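Local atomic coordinates of chitin elicitor-binding protein (Oryza sativa subsp. japonica, PDB entry 5JCD), a protein that binds chitin oligosaccharide elicitors at the rice cell surface and takes part in passing on the signal that triggers plant defence responses. Residues Y85-Q90 / V124-W129; D91-I96 / N120-S125; C70-D75 / C134-E139. One frame throughout, in Å; residues are numbered along the deposited sequence.

Interaction 1 (Y85-Q90 / V124-W129)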
# COMPACT_ATOMS: atom_id res chain seq x y z
N TYR A 85 7.31 11.00 -4.80
CA TYR A 85 6.30 12.05 -4.99
C TYR A 85 6.90 13.45 -5.02
O TYR A 85 7.64 13.86 -4.11
CB TYR A 85 5.21 11.97 -3.91
CG TYR A 85 4.10 12.95 -4.15
CD1 TYR A 85 3.02 12.63 -4.96
CD2 TYR A 85 4.14 14.23 -3.59
CE1 TYR A 85 2.00 13.54 -5.19
CE2 TYR A 85 3.14 15.15 -3.81
CZ TYR A 85 2.07 14.81 -4.61
OH TYR A 85 1.07 15.74 -4.81
N VAL A 86 6.58 14.19 -6.07
CA VAL A 86 7.01 15.59 -6.20
C VAL A 86 5.99 16.58 -5.62
O VAL A 86 4.86 16.69 -6.09
CB VAL A 86 7.34 15.92 -7.67
CG1 VAL A 86 8.58 15.16 -8.10
CG2 VAL A 86 6.19 15.55 -8.59
N VAL A 87 6.40 17.29 -4.58
CA VAL A 87 5.55 18.25 -3.89
C VAL A 87 5.01 19.34 -4.81
O VAL A 87 5.74 19.88 -5.64
CB VAL A 87 6.32 18.94 -2.75
CG1 VAL A 87 5.41 19.93 -2.03
CG2 VAL A 87 6.87 17.92 -1.81
N GLN A 88 3.72 19.60 -4.69
CA GLN A 88 3.07 20.61 -5.52
C GLN A 88 2.85 21.95 -4.82
O GLN A 88 2.96 22.02 -3.59
CB GLN A 88 1.77 20.03 -6.08
CG GLN A 88 2.02 18.72 -6.79
CD GLN A 88 2.84 18.91 -8.06
OE1 GLN A 88 3.96 19.42 -8.04
NE2 GLN A 88 2.27 18.47 -9.19
N PRO A 89 2.57 23.01 -5.61
CA PRO A 89 2.34 24.37 -5.09
C PRO A 89 1.62 24.44 -3.76
O PRO A 89 2.17 25.05 -2.83
CB PRO A 89 1.46 24.99 -6.19
CG PRO A 89 1.89 24.31 -7.45
CD PRO A 89 2.55 23.00 -7.08
N GLN A 90 0.45 23.82 -3.64
CA GLN A 90 -0.32 23.86 -2.40
C GLN A 90 -0.53 22.47 -1.78
O GLN A 90 -1.64 22.12 -1.40
CB GLN A 90 -1.66 24.59 -2.58
CG GLN A 90 -2.10 24.78 -4.03
CD GLN A 90 -3.37 25.61 -4.14
OE1 GLN A 90 -4.14 25.73 -3.19
NE2 GLN A 90 -3.58 26.22 -5.31
N VAL A 124 7.95 23.10 -2.86
CA VAL A 124 7.42 22.63 -4.14
C VAL A 124 8.49 22.02 -5.05
O VAL A 124 9.63 22.49 -5.08
CB VAL A 124 6.73 23.80 -4.86
CG1 VAL A 124 6.18 23.36 -6.22
CG2 VAL A 124 5.64 24.37 -3.98
N SER A 125 8.11 20.94 -5.75
CA SER A 125 8.96 20.24 -6.73
C SER A 125 10.06 19.39 -6.08
O SER A 125 10.83 18.71 -6.78
CB SER A 125 9.53 21.20 -7.78
OG SER A 125 9.74 20.52 -9.00
N GLN A 126 10.11 19.44 -4.76
CA GLN A 126 10.92 18.53 -3.97
C GLN A 126 10.41 17.08 -4.15
O GLN A 126 9.21 16.86 -4.32
CB GLN A 126 10.82 18.92 -2.50
CG GLN A 126 11.45 17.96 -1.51
CD GLN A 126 11.19 18.37 -0.08
OE1 GLN A 126 10.45 19.32 0.18
NE2 GLN A 126 11.82 17.68 0.86
N THR A 127 11.33 16.11 -4.16
CA THR A 127 10.93 14.71 -4.27
C THR A 127 10.84 14.05 -2.90
O THR A 127 11.76 14.17 -2.07
CB THR A 127 11.91 13.90 -5.12
OG1 THR A 127 13.22 14.07 -4.59
CG2 THR A 127 11.88 14.33 -6.59
N LEU A 128 9.74 13.36 -2.67
CA LEU A 128 9.51 12.66 -1.41
C LEU A 128 9.42 11.15 -1.67
O LEU A 128 8.77 10.71 -2.63
CB LEU A 128 8.21 13.14 -0.76
CG LEU A 128 8.00 14.60 -0.37
CD1 LEU A 128 6.55 14.84 0.02
CD2 LEU A 128 8.93 14.97 0.77
N TRP A 129 10.09 10.36 -0.84
CA TRP A 129 9.92 8.91 -0.86
C TRP A 129 8.69 8.56 -0.04
O TRP A 129 8.64 8.86 1.14
CB TRP A 129 11.14 8.21 -0.25
CG TRP A 129 10.93 6.73 0.00
CD1 TRP A 129 10.20 5.86 -0.77
CD2 TRP A 129 11.41 5.96 1.12
NE1 TRP A 129 10.22 4.60 -0.22
CE2 TRP A 129 10.95 4.63 0.94
CE3 TRP A 129 12.20 6.27 2.24
CZ2 TRP A 129 11.25 3.60 1.85
CZ3 TRP A 129 12.49 5.24 3.15
CH2 TRP A 129 12.02 3.91 2.94
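V124 lies against P89: its CG2 comes within 3.5 Å of P89 CA, and its CG1 meets P89 CD, the two side chains crossing at about a right angle. V124 CA in turn lies under V87 CG1. S125 takes part through its backbone, S125 N donating to V87 O over 2.6 Å. V87 N in turn donates to Q126 O (2.9 Å), which also receives a CA-H...O contact from V86. V87 is thus gripped through both its amide and its carbonyl. Beyond it the chains run as an antiparallel pair. T127 faces V86 in a non-hydrogen-bonded pair, where T127 CG2 touches V86 CG1 at 3.7 Å. L128 and Y85 form the hydrogen-bonded pair, Y85 N to L128 O nearly straight at 172° and L128 N returning to Y85 O. V87 CG2, anti to the carbonyl carbon, meets L128 CD1 at 3.6 Å, while L128 also packs on L93 and I96 of helix 93-100. An alanine in place of V87 would strip both methyls from this buried position and would probably leave a gap beside L128 CD1 and V124 CA. The short two-stranded antiparallel sheet, 84-86 with 127-129, is the β half of the βααβ LysM fold; T127 is a chitin-binding residue, and P89, Q90 and V124 probably belong to the same site.

Interaction 2 (D91-I96 / N120-S125)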
# COMPACT_ATOMS: atom_id res chain seq x y z
N ASP A 91 0.54 21.69 -1.70
CA ASP A 91 0.48 20.37 -1.10
C ASP A 91 0.88 20.45 0.36
O ASP A 91 1.65 21.33 0.75
CB ASP A 91 1.44 19.40 -1.78
CG ASP A 91 0.79 18.63 -2.91
OD1 ASP A 91 -0.45 18.72 -3.05
OD2 ASP A 91 1.51 17.93 -3.64
N GLY A 92 0.31 19.56 1.16
CA GLY A 92 0.72 19.34 2.54
C GLY A 92 0.91 17.84 2.72
O GLY A 92 0.20 17.05 2.09
N LEU A 93 1.84 17.46 3.59
CA LEU A 93 2.19 16.07 3.81
C LEU A 93 0.93 15.26 4.11
O LEU A 93 0.74 14.18 3.58
CB LEU A 93 3.15 15.96 4.98
CG LEU A 93 4.60 16.29 4.64
CD1 LEU A 93 5.49 16.00 5.82
CD2 LEU A 93 5.09 15.57 3.37
N ASP A 94 0.08 15.82 4.95
CA ASP A 94 -1.16 15.17 5.38
C ASP A 94 -2.14 15.01 4.23
O ASP A 94 -2.85 14.02 4.15
CB ASP A 94 -1.81 15.96 6.50
CG ASP A 94 -2.95 15.22 7.16
OD1 ASP A 94 -2.66 14.30 7.96
OD2 ASP A 94 -4.13 15.57 6.91
N ALA A 95 -2.22 16.02 3.36
CA ALA A 95 -3.09 15.92 2.20
C ALA A 95 -2.53 14.92 1.17
O ALA A 95 -3.28 14.22 0.50
CB ALA A 95 -3.29 17.28 1.56
N ILE A 96 -1.21 14.86 1.04
CA ILE A 96 -0.58 13.90 0.16
C ILE A 96 -0.83 12.47 0.66
O ILE A 96 -1.29 11.62 -0.08
CB ILE A 96 0.93 14.13 0.10
CG1 ILE A 96 1.22 15.48 -0.58
CG2 ILE A 96 1.61 12.95 -0.64
CD1 ILE A 96 2.61 16.03 -0.31
N ASN A 120 6.61 19.99 9.75
CA ASN A 120 6.12 19.99 8.38
C ASN A 120 6.29 21.32 7.65
O ASN A 120 5.42 22.20 7.62
CB ASN A 120 4.69 19.47 8.35
CG ASN A 120 4.51 18.30 9.28
OD1 ASN A 120 5.48 17.65 9.68
ND2 ASN A 120 3.26 18.02 9.63
N LYS A 121 7.50 21.46 7.11
CA LYS A 121 7.89 22.61 6.32
C LYS A 121 8.49 22.00 5.06
O LYS A 121 9.51 21.32 5.13
CB LYS A 121 8.90 23.45 7.13
CG LYS A 121 8.63 23.37 8.64
CD LYS A 121 7.38 24.18 9.00
CE LYS A 121 6.84 23.87 10.40
NZ LYS A 121 7.72 24.33 11.50
N ILE A 122 7.90 22.27 3.90
CA ILE A 122 8.34 21.61 2.67
C ILE A 122 8.30 22.51 1.45
O ILE A 122 7.60 23.53 1.44
CB ILE A 122 7.45 20.37 2.33
CG1 ILE A 122 6.02 20.81 1.96
CG2 ILE A 122 7.42 19.36 3.48
CD1 ILE A 122 5.07 19.67 1.67
N ASN A 123 9.07 22.16 0.42
CA ASN A 123 9.14 22.98 -0.77
C ASN A 123 8.62 22.32 -2.03
O ASN A 123 8.82 21.13 -2.25
CB ASN A 123 10.58 23.47 -0.95
CG ASN A 123 10.92 24.58 0.01
OD1 ASN A 123 10.83 25.76 -0.34
ND2 ASN A 123 11.24 24.21 1.25
N VAL A 124 7.95 23.10 -2.86
CA VAL A 124 7.42 22.63 -4.14
C VAL A 124 8.49 22.02 -5.05
O VAL A 124 9.63 22.49 -5.08
CB VAL A 124 6.73 23.80 -4.86
CG1 VAL A 124 6.18 23.36 -6.22
CG2 VAL A 124 5.64 24.37 -3.98
N SER A 125 8.11 20.94 -5.75
CA SER A 125 8.96 20.24 -6.73
C SER A 125 10.06 19.39 -6.08
O SER A 125 10.83 18.71 -6.78
CB SER A 125 9.53 21.20 -7.78
OG SER A 125 9.74 20.52 -9.00
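I122 reaches across to the turn that leads into helix 93-100, its CD1 lying 3.9 Å from D91 O and 4.4 Å from G92 CA. The first torsion explains this reach: CG1 stands between the backbone N and the carbonyl carbon (chi1 67°), and the chain then extends (chi2 -178°), which carries CD1 to the D91-G92 backbone. The other branch, CG2, is left to face L93, 4.3 Å from L93 CG. Further along, L93 CD1 approaches N120 OD1 at 4.2 Å, the two side chains crossing obliquely, so the leucine has an apolar neighbour in I122 and the amide end of N120 beside it. No hydrogen bond joins the two segments, and the fit is a fairly loose van der Waals one. Both belong to the first LysM domain, in which the helix start after the first strand and the loop before the second come together; the helix start and the loop carry residues that probably bind chitin. G92 occupies the N-cap position, and its carbonyl G92 O accepts from I96 N at 2.8 Å in the first turn. L93 is buried, and beyond I122 it packs against Y107 and I110 of helix 107-113. The D91 carboxylate is engaged by the first strand and the loop after it, OD2 being hydrogen-bonded to Y85 OH and Q88 N. I122 also touches V87, which brings the loop up against the segment following strand 84-86.

Interaction 3 (C70-D75 / C134-E139)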
# COMPACT_ATOMS: atom_id res chain seq x y z
N CYS A 70 9.15 -4.64 -1.74
CA CYS A 70 9.22 -4.31 -0.33
C CYS A 70 10.63 -4.54 0.21
O CYS A 70 11.29 -5.52 -0.12
CB CYS A 70 8.24 -5.18 0.44
SG CYS A 70 8.23 -4.87 2.21
N ARG A 71 11.09 -3.62 1.03
CA ARG A 71 12.32 -3.81 1.78
C ARG A 71 12.07 -3.75 3.27
O ARG A 71 11.35 -2.87 3.75
CB ARG A 71 13.38 -2.77 1.40
CG ARG A 71 14.58 -2.80 2.32
CD ARG A 71 15.74 -1.94 1.83
NE ARG A 71 16.86 -1.97 2.79
CZ ARG A 71 18.09 -2.41 2.55
NH1 ARG A 71 18.41 -2.90 1.35
NH2 ARG A 71 19.00 -2.37 3.51
N CYS A 72 12.64 -4.71 4.00
CA CYS A 72 12.51 -4.76 5.44
C CYS A 72 13.73 -4.10 6.07
O CYS A 72 14.85 -4.29 5.60
CB CYS A 72 12.37 -6.21 5.92
SG CYS A 72 10.78 -6.96 5.50
N ASN A 73 13.53 -3.26 7.07
CA ASN A 73 14.67 -2.67 7.77
C ASN A 73 14.99 -3.22 9.15
O ASN A 73 15.79 -2.63 9.86
CB ASN A 73 14.57 -1.14 7.85
CG ASN A 73 13.43 -0.66 8.72
OD1 ASN A 73 12.81 -1.43 9.45
ND2 ASN A 73 13.21 0.64 8.70
N GLY A 74 14.36 -4.32 9.54
CA GLY A 74 14.60 -4.90 10.85
C GLY A 74 13.42 -4.70 11.78
O GLY A 74 13.23 -5.47 12.73
N ASP A 75 12.63 -3.67 11.49
CA ASP A 75 11.47 -3.30 12.30
C ASP A 75 10.23 -3.31 11.43
O ASP A 75 9.16 -3.74 11.84
CB ASP A 75 11.62 -1.90 12.91
CG ASP A 75 12.64 -1.84 14.01
OD1 ASP A 75 12.66 -2.77 14.85
OD2 ASP A 75 13.41 -0.87 14.07
N CYS A 134 4.41 -2.59 4.05
CA CYS A 134 4.57 -3.93 3.54
C CYS A 134 5.33 -4.77 4.54
O CYS A 134 5.73 -4.28 5.59
CB CYS A 134 5.32 -3.92 2.19
SG CYS A 134 7.00 -3.21 2.21
N SER A 135 5.51 -6.04 4.20
CA SER A 135 6.30 -6.95 5.00
C SER A 135 6.71 -8.11 4.14
O SER A 135 6.11 -8.37 3.09
CB SER A 135 5.49 -7.47 6.19
OG SER A 135 6.26 -8.36 6.98
N CYS A 136 7.73 -8.83 4.59
CA CYS A 136 8.08 -10.07 3.93
C CYS A 136 7.94 -11.24 4.93
O CYS A 136 8.43 -12.33 4.66
CB CYS A 136 9.49 -9.99 3.36
SG CYS A 136 9.83 -8.57 2.24
N ASP A 137 7.31 -11.00 6.08
CA ASP A 137 7.12 -12.06 7.09
C ASP A 137 6.30 -13.16 6.45
O ASP A 137 5.42 -12.88 5.64
CB ASP A 137 6.32 -11.58 8.31
CG ASP A 137 7.10 -10.66 9.22
OD1 ASP A 137 8.35 -10.74 9.26
OD2 ASP A 137 6.45 -9.83 9.90
N LYS A 138 6.61 -14.40 6.82
CA LYS A 138 5.77 -15.53 6.48
C LYS A 138 4.53 -15.56 7.40
O LYS A 138 4.49 -14.90 8.44
CB LYS A 138 6.57 -16.83 6.64
CG LYS A 138 7.61 -17.03 5.53
CD LYS A 138 8.56 -18.19 5.81
CE LYS A 138 9.69 -18.23 4.76
NZ LYS A 138 9.59 -19.35 3.77
N GLU A 139 3.51 -16.29 6.98
CA GLU A 139 2.34 -16.48 7.82
C GLU A 139 2.28 -17.93 8.31
O GLU A 139 1.94 -18.85 7.55
CB GLU A 139 1.06 -16.09 7.07
CG GLU A 139 -0.19 -16.07 7.95
CD GLU A 139 0.00 -15.23 9.20
OE1 GLU A 139 -0.61 -15.55 10.24
OE2 GLU A 139 0.76 -14.24 9.15
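Four cysteines crowd together here, yet just one disulfide crosses between the segments: C70 SG and C134 SG are bonded at 2.1 Å, with a chi3 of 83°, close to the 90° that suits such a bridge. The two halves reach it differently. C70 places its sulfur anti to the backbone N (chi1 -180°), whereas C134 turns its own between the backbone N and the carbonyl carbon (chi1 60°). C72 and C136 belong to separate bridges, C72 to C5 and C136 to C13, but their sulfurs still meet without bonding, C72 SG lying 3.8 Å from C136 SG. C136 SG also comes within 4.0 Å of C70 SG, so sulfurs of three different disulfides are in contact. C72 SG further approaches the backbone at C136 N, 3.7 Å away. No hydrogen bond runs between the segments, and the covalent link with its sulfur packing carries the contact. Each segment also folds back on itself: N73 OD1 accepts from D75 N (3.0 Å) in an Asx turn, and S135 OG accepts from D137 N in an ST turn while bonding to T4 O as well. Two Cys-X-Cys pairs, C70/C72 and C134/C136, thus face each other; C70-C134 joins the end of strand 63-72 to residues 134-139, while C5 and C13 bring in the N-terminal part of the chitin-binding ectodomain. C70 and C134 both pack on S15 of strand 12-20, which lies beside strand 63-72 in the mixed sheet, and D137 reaches R174 of helix 168-174 through a salt bridge.

Overall arrangement
Interactions 1 and 2 are surface contacts of the same LysM domain, their centres 7 Å apart, and they share V124 and S125. They touch directly, since both strands of the small sheet, 84-86 and 127-129, pack on helix 93-100. Their chemistry differs all the same: interaction 1 is held chiefly by backbone hydrogen bonds between strands, interaction 2 by van der Waals contact, with no hydrogen bond between its segments. Interaction 3 is buried, with its centre about 27 Å from the centres of both others, and depends on a covalent bridge. It joins strand 63-72 to the segment 134-139, away from the annotated sites, and the two other contacts fall within the chain between them.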